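ORF59 (Human herpesvirus 8, PDB 3HSL) serves as the accessory subunit of the viral DNA polymerase in lytic replication, raising its processivity, probably by sliding along the template and keeping the polymerase from dissociating. Local coordinates at residues A[183-188]-A[255-260]; A[207-212]-A[216-221]. One frame throughout, in Å; residues are numbered along the deposited sequence.

How the interactions relate
Interaction 2 is nested along the chain inside the loop that interaction 1 closes, and the two centres lie about 14 Å apart on the same side of the chain's centre. They form successive layers: helices 175-186 and 254-263 meet in interaction 1, and the hairpin of interaction 2 lies against them. Four points of direct packing document this. W184 CH2 comes to 3.6 Å from F209 O, W184 CZ2 to 3.7 Å from K216 N, Q188 CB to 3.8 Å from L211 CD1, and L257 CD2 to 4.2 Å from F209 CD1. F209 therefore meets both helices, joining the helix pair to the hairpin within the polymerase accessory subunit fold.

Interaction 1. Residues A[183-188]-A[255-260]; sequences KWLRQQ and ESLIAA
The guanidinium of R186 stands obliquely to I258, whose CG2 is its neighbour from 255-260. Within 183-188 the flat group is the W184 indole: Q188 NE2 sits 3.5 Å above the plane of one face, displaced toward the rim, and Q188 NE2 also makes a weak hydrogen bond to W184 O. The indole also meets V214, K216 and F209, which places it between helix and hairpin. Aliphatic contacts dominate between the helices. I258 CD1 packs on L185 CB at 3.4 Å and on the backbone, 3.6 Å from R186 N; at chi1 -52° CG1 lies beside its own backbone N, opposite the carbonyl carbon, and carries CD1 to the 183-188 helix. This is where helix 175-186 meets helix 254-263, two helices backed by strands, as in the PCNA-like fold of this family. Of the CA atoms, those of R186 and I258 are nearest, 6.8 Å apart. On the strand side, L185 and L257 cross at about a right angle, with L185 CD1 3.8 Å from both CG and CD2 of L257. L185 also touches L254 and L261, and L257 reaches L302. No hydrogen bond joins the two segments. R262 brings its NE near R186 NH2, a close approach of like charges.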
ATOM      1  N   LYS A 183     -12.231  21.112  16.821  1.00 24.48           N
ATOM      2  CA  LYS A 183     -13.604  20.592  16.749  1.00 24.75           C
ATOM      3  C   LYS A 183     -14.487  21.583  16.027  1.00 24.76           C
ATOM      4  O   LYS A 183     -15.291  21.206  15.170  1.00 24.62           O
ATOM      5  CB  LYS A 183     -14.179  20.296  18.141  1.00 24.99           C
ATOM      6  N   TRP A 184     -14.313  22.853  16.394  1.00 25.05           N
ATOM      7  CA  TRP A 184     -15.050  23.975  15.830  1.00 24.90           C
ATOM      8  C   TRP A 184     -14.718  24.124  14.354  1.00 24.93           C
ATOM      9  O   TRP A 184     -15.606  24.270  13.527  1.00 24.67           O
ATOM     10  CB  TRP A 184     -14.711  25.258  16.594  1.00 24.89           C
ATOM     11  CG  TRP A 184     -15.537  26.434  16.175  1.00 24.99           C
ATOM     12  CD1 TRP A 184     -16.757  26.782  16.669  1.00 24.96           C
ATOM     13  CD2 TRP A 184     -15.210  27.417  15.180  1.00 24.37           C
ATOM     14  NE1 TRP A 184     -17.211  27.917  16.048  1.00 25.14           N
ATOM     15  CE2 TRP A 184     -16.281  28.328  15.128  1.00 24.30           C
ATOM     16  CE3 TRP A 184     -14.116  27.613  14.329  1.00 23.83           C
ATOM     17  CZ2 TRP A 184     -16.296  29.421  14.260  1.00 23.65           C
ATOM     18  CZ3 TRP A 184     -14.133  28.703  13.464  1.00 23.64           C
ATOM     19  CH2 TRP A 184     -15.215  29.590  13.440  1.00 23.52           C
ATOM     20  N   LEU A 185     -13.438  24.085  14.017  1.00 25.56           N
ATOM     21  CA  LEU A 185     -13.062  24.211  12.619  1.00 26.53           C
ATOM     22  C   LEU A 185     -13.720  23.175  11.730  1.00 27.58           C
ATOM     23  O   LEU A 185     -14.414  23.534  10.778  1.00 27.20           O
ATOM     24  CB  LEU A 185     -11.542  24.225  12.424  1.00 26.14           C
ATOM     25  CG  LEU A 185     -10.774  25.485  12.837  1.00 25.29           C
ATOM     26  CD1 LEU A 185      -9.284  25.258  12.728  1.00 24.78           C
ATOM     27  CD2 LEU A 185     -11.194  26.671  11.993  1.00 23.91           C
ATOM     28  N   ARG A 186     -13.513  21.895  12.036  1.00 29.29           N
ATOM     29  CA  ARG A 186     -14.091  20.837  11.202  1.00 30.91           C
ATOM     30  C   ARG A 186     -15.615  20.808  11.148  1.00 30.67           C
ATOM     31  O   ARG A 186     -16.184  20.252  10.212  1.00 30.79           O
ATOM     32  CB  ARG A 186     -13.531  19.444  11.514  1.00 32.14           C
ATOM     33  CG  ARG A 186     -13.796  18.919  12.907  1.00 37.39           C
ATOM     34  CD  ARG A 186     -13.590  17.403  12.925  1.00 42.31           C
ATOM     35  NE  ARG A 186     -12.264  17.032  12.426  1.00 46.10           N
ATOM     36  CZ  ARG A 186     -11.202  16.809  13.194  1.00 47.63           C
ATOM     37  NH1 ARG A 186     -11.288  16.912  14.517  1.00 48.55           N
ATOM     38  NH2 ARG A 186     -10.049  16.478  12.634  1.00 48.36           N
ATOM     39  N   GLN A 187     -16.288  21.398  12.128  1.00 30.49           N
ATOM     40  CA  GLN A 187     -17.735  21.387  12.064  1.00 30.43           C
ATOM     41  C   GLN A 187     -18.237  22.535  11.180  1.00 30.46           C
ATOM     42  O   GLN A 187     -19.444  22.703  10.991  1.00 30.55           O
ATOM     43  CB  GLN A 187     -18.385  21.305  13.450  1.00 30.47           C
ATOM     44  CG  GLN A 187     -18.218  22.497  14.353  1.00 31.59           C
ATOM     45  CD  GLN A 187     -18.689  22.217  15.770  1.00 31.80           C
ATOM     46  OE1 GLN A 187     -18.615  21.086  16.248  1.00 31.68           O
ATOM     47  NE2 GLN A 187     -19.170  23.249  16.450  1.00 32.25           N
ATOM     48  N   GLN A 188     -17.295  23.316  10.644  1.00 30.35           N
ATOM     49  CA  GLN A 188     -17.610  24.425   9.739  1.00 30.21           C
ATOM     50  C   GLN A 188     -17.348  23.966   8.322  1.00 30.48           C
ATOM     51  O   GLN A 188     -17.837  24.561   7.365  1.00 30.38           O
ATOM     52  CB  GLN A 188     -16.735  25.645  10.011  1.00 29.96           C
ATOM     53  CG  GLN A 188     -16.782  26.117  11.431  1.00 29.44           C
ATOM     54  CD  GLN A 188     -18.175  26.393  11.891  1.00 28.99           C
ATOM     55  OE1 GLN A 188     -19.044  26.784  11.105  1.00 29.15           O
ATOM     56  NE2 GLN A 188     -18.409  26.195  13.179  1.00 29.06           N
ATOM     57  N   GLU A 255      -9.181  23.713   4.546  1.00 24.68           N
ATOM     58  CA  GLU A 255      -8.678  22.332   4.465  1.00 25.51           C
ATOM     59  C   GLU A 255      -7.248  22.294   4.957  1.00 25.39           C
ATOM     60  O   GLU A 255      -6.884  21.436   5.771  1.00 26.15           O
ATOM     61  CB  GLU A 255      -8.659  21.772   3.045  1.00 26.43           C
ATOM     62  CG  GLU A 255      -9.999  21.546   2.341  1.00 28.93           C
ATOM     63  CD  GLU A 255      -9.808  20.900   0.957  1.00 30.56           C
ATOM     64  OE1 GLU A 255      -8.702  20.328   0.703  1.00 28.95           O
ATOM     65  OE2 GLU A 255     -10.770  20.972   0.143  1.00 31.36           O
ATOM     66  N   SER A 256      -6.440  23.227   4.459  1.00 24.55           N
ATOM     67  CA  SER A 256      -5.046  23.289   4.863  1.00 24.14           C
ATOM     68  C   SER A 256      -4.912  23.503   6.365  1.00 23.71           C
ATOM     69  O   SER A 256      -4.045  22.917   6.992  1.00 24.02           O
ATOM     70  CB  SER A 256      -4.291  24.367   4.090  1.00 24.10           C
ATOM     71  OG  SER A 256      -4.220  24.034   2.711  1.00 24.69           O
ATOM     72  N   LEU A 257      -5.772  24.337   6.939  1.00 23.01           N
ATOM     73  CA  LEU A 257      -5.698  24.626   8.360  1.00 22.27           C
ATOM     74  C   LEU A 257      -5.999  23.395   9.203  1.00 21.85           C
ATOM     75  O   LEU A 257      -5.242  23.086  10.111  1.00 21.61           O
ATOM     76  CB  LEU A 257      -6.584  25.822   8.729  1.00 22.26           C
ATOM     77  CG  LEU A 257      -6.601  26.321  10.185  1.00 22.31           C
ATOM     78  CD1 LEU A 257      -5.205  26.608  10.733  1.00 22.88           C
ATOM     79  CD2 LEU A 257      -7.465  27.551  10.317  1.00 21.39           C
ATOM     80  N   ILE A 258      -7.097  22.707   8.896  1.00 21.70           N
ATOM     81  CA  ILE A 258      -7.499  21.493   9.601  1.00 21.69           C
ATOM     82  C   ILE A 258      -6.319  20.497   9.583  1.00 21.48           C
ATOM     83  O   ILE A 258      -5.787  20.119  10.620  1.00 21.36           O
ATOM     84  CB  ILE A 258      -8.708  20.798   8.904  1.00 22.03           C
ATOM     85  CG1 ILE A 258      -9.906  21.749   8.659  1.00 23.22           C
ATOM     86  CG2 ILE A 258      -9.141  19.540   9.681  1.00 21.68           C
ATOM     87  CD1 ILE A 258     -10.701  22.175   9.885  1.00 23.09           C
ATOM     88  N   ALA A 259      -5.920  20.082   8.387  1.00 21.27           N
ATOM     89  CA  ALA A 259      -4.824  19.143   8.216  1.00 21.08           C
ATOM     90  C   ALA A 259      -3.552  19.639   8.914  1.00 21.14           C
ATOM     91  O   ALA A 259      -2.855  18.876   9.586  1.00 20.75           O
ATOM     92  CB  ALA A 259      -4.568  18.935   6.745  1.00 20.84           C
ATOM     93  N   ALA A 260      -3.250  20.925   8.755  1.00 21.05           N
ATOM     94  CA  ALA A 260      -2.068  21.475   9.375  1.00 20.79           C
ATOM     95  C   ALA A 260      -2.130  21.202  10.876  1.00 21.06           C
ATOM     96  O   ALA A 260      -1.211  20.595  11.423  1.00 21.68           O
ATOM     97  CB  ALA A 260      -1.937  22.938   9.079  1.00 20.43           C
TER

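Interaction 2. Residues A[207-212]-A[216-221]; sequences VTFSLG and KIIDFK
V207 and I218 form one antiparallel hydrogen-bonded pair and F209 and K216 the next, in the hairpin of strands 206-211 and 214-222. The short segments run at 170° to each other, with a closest axis approach of 4.8 Å. Backbone hydrogen bonds come first. V207 N donates to I218 O at 2.9 Å with an N-H...O angle of 169°, and I218 N returns a bond to V207 O at 3.0 Å. F209 N reaches K216 O at 2.8 Å, answered by K216 N to F209 O at 2.7 Å. Between these pairs, T208 and I217 are non-hydrogen-bonded. The CA-H of T208 points toward K216 O, and the same oxygen lies at the edge of the F209 ring.

Apolar contacts divide between the faces of the hairpin. On the face of T208 and I217 the two side chains lie side by side, pointing the same way, with T208 CG2 3.6 Å from I217 CD1. The other face carries V207, F209, K216 and I218. There F209 CE2 approaches I218 CD1 at 4.1 Å in an oblique meeting. Further along, V207 CG2 packs obliquely on F220 CE2 at 3.5 Å, crossing that side chain at about a right angle; F220 chi1 of 58°, with CG between backbone N and carbonyl carbon, turns the ring so that CE2 meets V207. F209 and I218 lie under L181 and T177 of helix 175-186, while V207 packs on V200 and F220 on S205 and V244. T208 and S210 hydrogen-bond by backbone to S199 and T197, extending the sheet to strand 195-201. Four main-chain bonds thus fix the register, whereas the side-chain contacts across the pair are chiefly apolar.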
ATOM      1  N   VAL A 207      -7.146  36.245  19.387  1.00 16.05           N
ATOM      2  CA  VAL A 207      -7.022  35.694  18.049  1.00 15.85           C
ATOM      3  C   VAL A 207      -8.386  35.202  17.653  1.00 15.58           C
ATOM      4  O   VAL A 207      -9.010  34.453  18.412  1.00 15.68           O
ATOM      5  CB  VAL A 207      -6.131  34.484  18.061  1.00 16.41           C
ATOM      6  CG1 VAL A 207      -6.129  33.795  16.682  1.00 16.75           C
ATOM      7  CG2 VAL A 207      -4.738  34.908  18.484  1.00 18.32           C
ATOM      8  N   THR A 208      -8.873  35.598  16.481  1.00 15.08           N
ATOM      9  CA  THR A 208     -10.199  35.133  16.114  1.00 14.70           C
ATOM     10  C   THR A 208     -10.192  34.388  14.774  1.00 14.50           C
ATOM     11  O   THR A 208      -9.512  34.782  13.830  1.00 14.03           O
ATOM     12  CB  THR A 208     -11.253  36.283  16.127  1.00 14.29           C
ATOM     13  OG1 THR A 208     -11.506  36.793  14.824  1.00 14.70           O
ATOM     14  CG2 THR A 208     -10.860  37.387  17.079  1.00 14.11           C
ATOM     15  N   PHE A 209     -10.960  33.305  14.714  1.00 14.63           N
ATOM     16  CA  PHE A 209     -11.079  32.491  13.504  1.00 14.46           C
ATOM     17  C   PHE A 209     -12.431  32.850  12.922  1.00 14.74           C
ATOM     18  O   PHE A 209     -13.456  32.683  13.570  1.00 14.91           O
ATOM     19  CB  PHE A 209     -10.902  31.006  13.829  1.00 14.01           C
ATOM     20  CG  PHE A 209      -9.514  30.661  14.338  1.00 13.75           C
ATOM     21  CD1 PHE A 209      -8.548  30.122  13.474  1.00 14.33           C
ATOM     22  CD2 PHE A 209      -9.164  30.875  15.673  1.00 14.35           C
ATOM     23  CE1 PHE A 209      -7.249  29.796  13.932  1.00 13.63           C
ATOM     24  CE2 PHE A 209      -7.871  30.556  16.149  1.00 14.80           C
ATOM     25  CZ  PHE A 209      -6.909  30.015  15.274  1.00 14.30           C
ATOM     26  N   SER A 210     -12.416  33.354  11.697  1.00 15.57           N
ATOM     27  CA  SER A 210     -13.624  33.809  11.021  1.00 17.08           C
ATOM     28  C   SER A 210     -13.845  33.128   9.694  1.00 18.01           C
ATOM     29  O   SER A 210     -12.967  33.109   8.813  1.00 17.81           O
ATOM     30  CB  SER A 210     -13.582  35.331  10.823  1.00 17.14           C
ATOM     31  OG  SER A 210     -14.719  35.767  10.103  1.00 16.85           O
ATOM     32  N   LEU A 211     -15.036  32.573   9.551  1.00 19.37           N
ATOM     33  CA  LEU A 211     -15.338  31.830   8.357  1.00 21.10           C
ATOM     34  C   LEU A 211     -16.832  31.904   8.041  1.00 21.74           C
ATOM     35  O   LEU A 211     -17.674  31.852   8.944  1.00 21.71           O
ATOM     36  CB  LEU A 211     -14.897  30.396   8.645  1.00 21.55           C
ATOM     37  CG  LEU A 211     -14.643  29.334   7.598  1.00 22.95           C
ATOM     38  CD1 LEU A 211     -14.267  28.114   8.392  1.00 24.85           C
ATOM     39  CD2 LEU A 211     -15.852  29.052   6.757  1.00 24.35           C
ATOM     40  N   GLY A 212     -17.164  32.025   6.759  1.00 22.56           N
ATOM     41  CA  GLY A 212     -18.562  32.136   6.368  1.00 23.27           C
ATOM     42  C   GLY A 212     -19.044  33.298   7.201  1.00 23.95           C
ATOM     43  O   GLY A 212     -18.510  34.410   7.083  1.00 24.51           O
ATOM     44  N   LYS A 216     -14.719  32.343  15.943  1.00 25.10           N
ATOM     45  CA  LYS A 216     -14.333  31.768  17.209  1.00 25.27           C
ATOM     46  C   LYS A 216     -13.303  32.720  17.799  1.00 24.90           C
ATOM     47  O   LYS A 216     -12.319  33.072  17.147  1.00 24.90           O
ATOM     48  CB  LYS A 216     -13.789  30.352  17.124  1.00 25.63           C
ATOM     49  CG  LYS A 216     -13.782  29.719  18.508  1.00 27.07           C
ATOM     50  CD  LYS A 216     -13.266  28.303  18.527  1.00 29.72           C
ATOM     51  CE  LYS A 216     -13.670  27.572  19.831  1.00 31.09           C
ATOM     52  NZ  LYS A 216     -13.241  28.199  21.126  1.00 32.69           N
ATOM     53  N   ILE A 217     -13.551  33.126  19.034  1.00 24.41           N
ATOM     54  CA  ILE A 217     -12.690  34.039  19.762  1.00 24.34           C
ATOM     55  C   ILE A 217     -11.863  33.303  20.826  1.00 24.00           C
ATOM     56  O   ILE A 217     -12.403  32.532  21.614  1.00 24.48           O
ATOM     57  CB  ILE A 217     -13.545  35.088  20.538  1.00 24.54           C
ATOM     58  CG1 ILE A 217     -14.620  35.744  19.655  1.00 25.47           C
ATOM     59  CG2 ILE A 217     -12.663  36.121  21.227  1.00 23.93           C
ATOM     60  CD1 ILE A 217     -14.084  36.606  18.530  1.00 26.47           C
ATOM     61  N   ILE A 218     -10.559  33.541  20.849  1.00 23.41           N
ATOM     62  CA  ILE A 218      -9.686  32.942  21.849  1.00 23.13           C
ATOM     63  C   ILE A 218      -8.761  34.010  22.428  1.00 23.20           C
ATOM     64  O   ILE A 218      -8.096  34.732  21.683  1.00 23.44           O
ATOM     65  CB  ILE A 218      -8.809  31.826  21.259  1.00 23.10           C
ATOM     66  CG1 ILE A 218      -9.674  30.703  20.670  1.00 22.90           C
ATOM     67  CG2 ILE A 218      -7.857  31.291  22.330  1.00 22.70           C
ATOM     68  CD1 ILE A 218      -8.889  29.617  19.982  1.00 22.21           C
ATOM     69  N   ASP A 219      -8.712  34.125  23.749  1.00 22.99           N
ATOM     70  CA  ASP A 219      -7.804  35.098  24.342  1.00 22.82           C
ATOM     71  C   ASP A 219      -6.554  34.384  24.857  1.00 22.37           C
ATOM     72  O   ASP A 219      -6.585  33.183  25.115  1.00 22.45           O
ATOM     73  CB  ASP A 219      -8.475  35.978  25.408  1.00 22.97           C
ATOM     74  CG  ASP A 219      -9.046  35.188  26.566  1.00 23.45           C
ATOM     75  OD1 ASP A 219      -9.141  33.949  26.474  1.00 23.78           O
ATOM     76  OD2 ASP A 219      -9.405  35.823  27.583  1.00 24.07           O
ATOM     77  N   PHE A 220      -5.459  35.121  25.001  1.00 21.87           N
ATOM     78  CA  PHE A 220      -4.203  34.538  25.476  1.00 21.44           C
ATOM     79  C   PHE A 220      -3.426  35.483  26.390  1.00 21.69           C
ATOM     80  O   PHE A 220      -3.638  36.694  26.368  1.00 21.52           O
ATOM     81  CB  PHE A 220      -3.326  34.118  24.280  1.00 20.81           C
ATOM     82  CG  PHE A 220      -2.997  35.246  23.336  1.00 19.14           C
ATOM     83  CD1 PHE A 220      -1.899  36.072  23.568  1.00 18.54           C
ATOM     84  CD2 PHE A 220      -3.786  35.482  22.214  1.00 17.54           C
ATOM     85  CE1 PHE A 220      -1.595  37.114  22.698  1.00 17.32           C
ATOM     86  CE2 PHE A 220      -3.491  36.504  21.352  1.00 16.32           C
ATOM     87  CZ  PHE A 220      -2.393  37.328  21.592  1.00 16.73           C
ATOM     88  N   LYS A 221      -2.527  34.927  27.195  1.00 22.18           N
ATOM     89  CA  LYS A 221      -1.707  35.759  28.069  1.00 22.87           C
ATOM     90  C   LYS A 221      -0.442  36.073  27.260  1.00 23.78           C
ATOM     91  O   LYS A 221       0.296  35.157  26.857  1.00 23.72           O
ATOM     92  CB  LYS A 221      -1.383  35.072  29.405  1.00 22.28           C
TER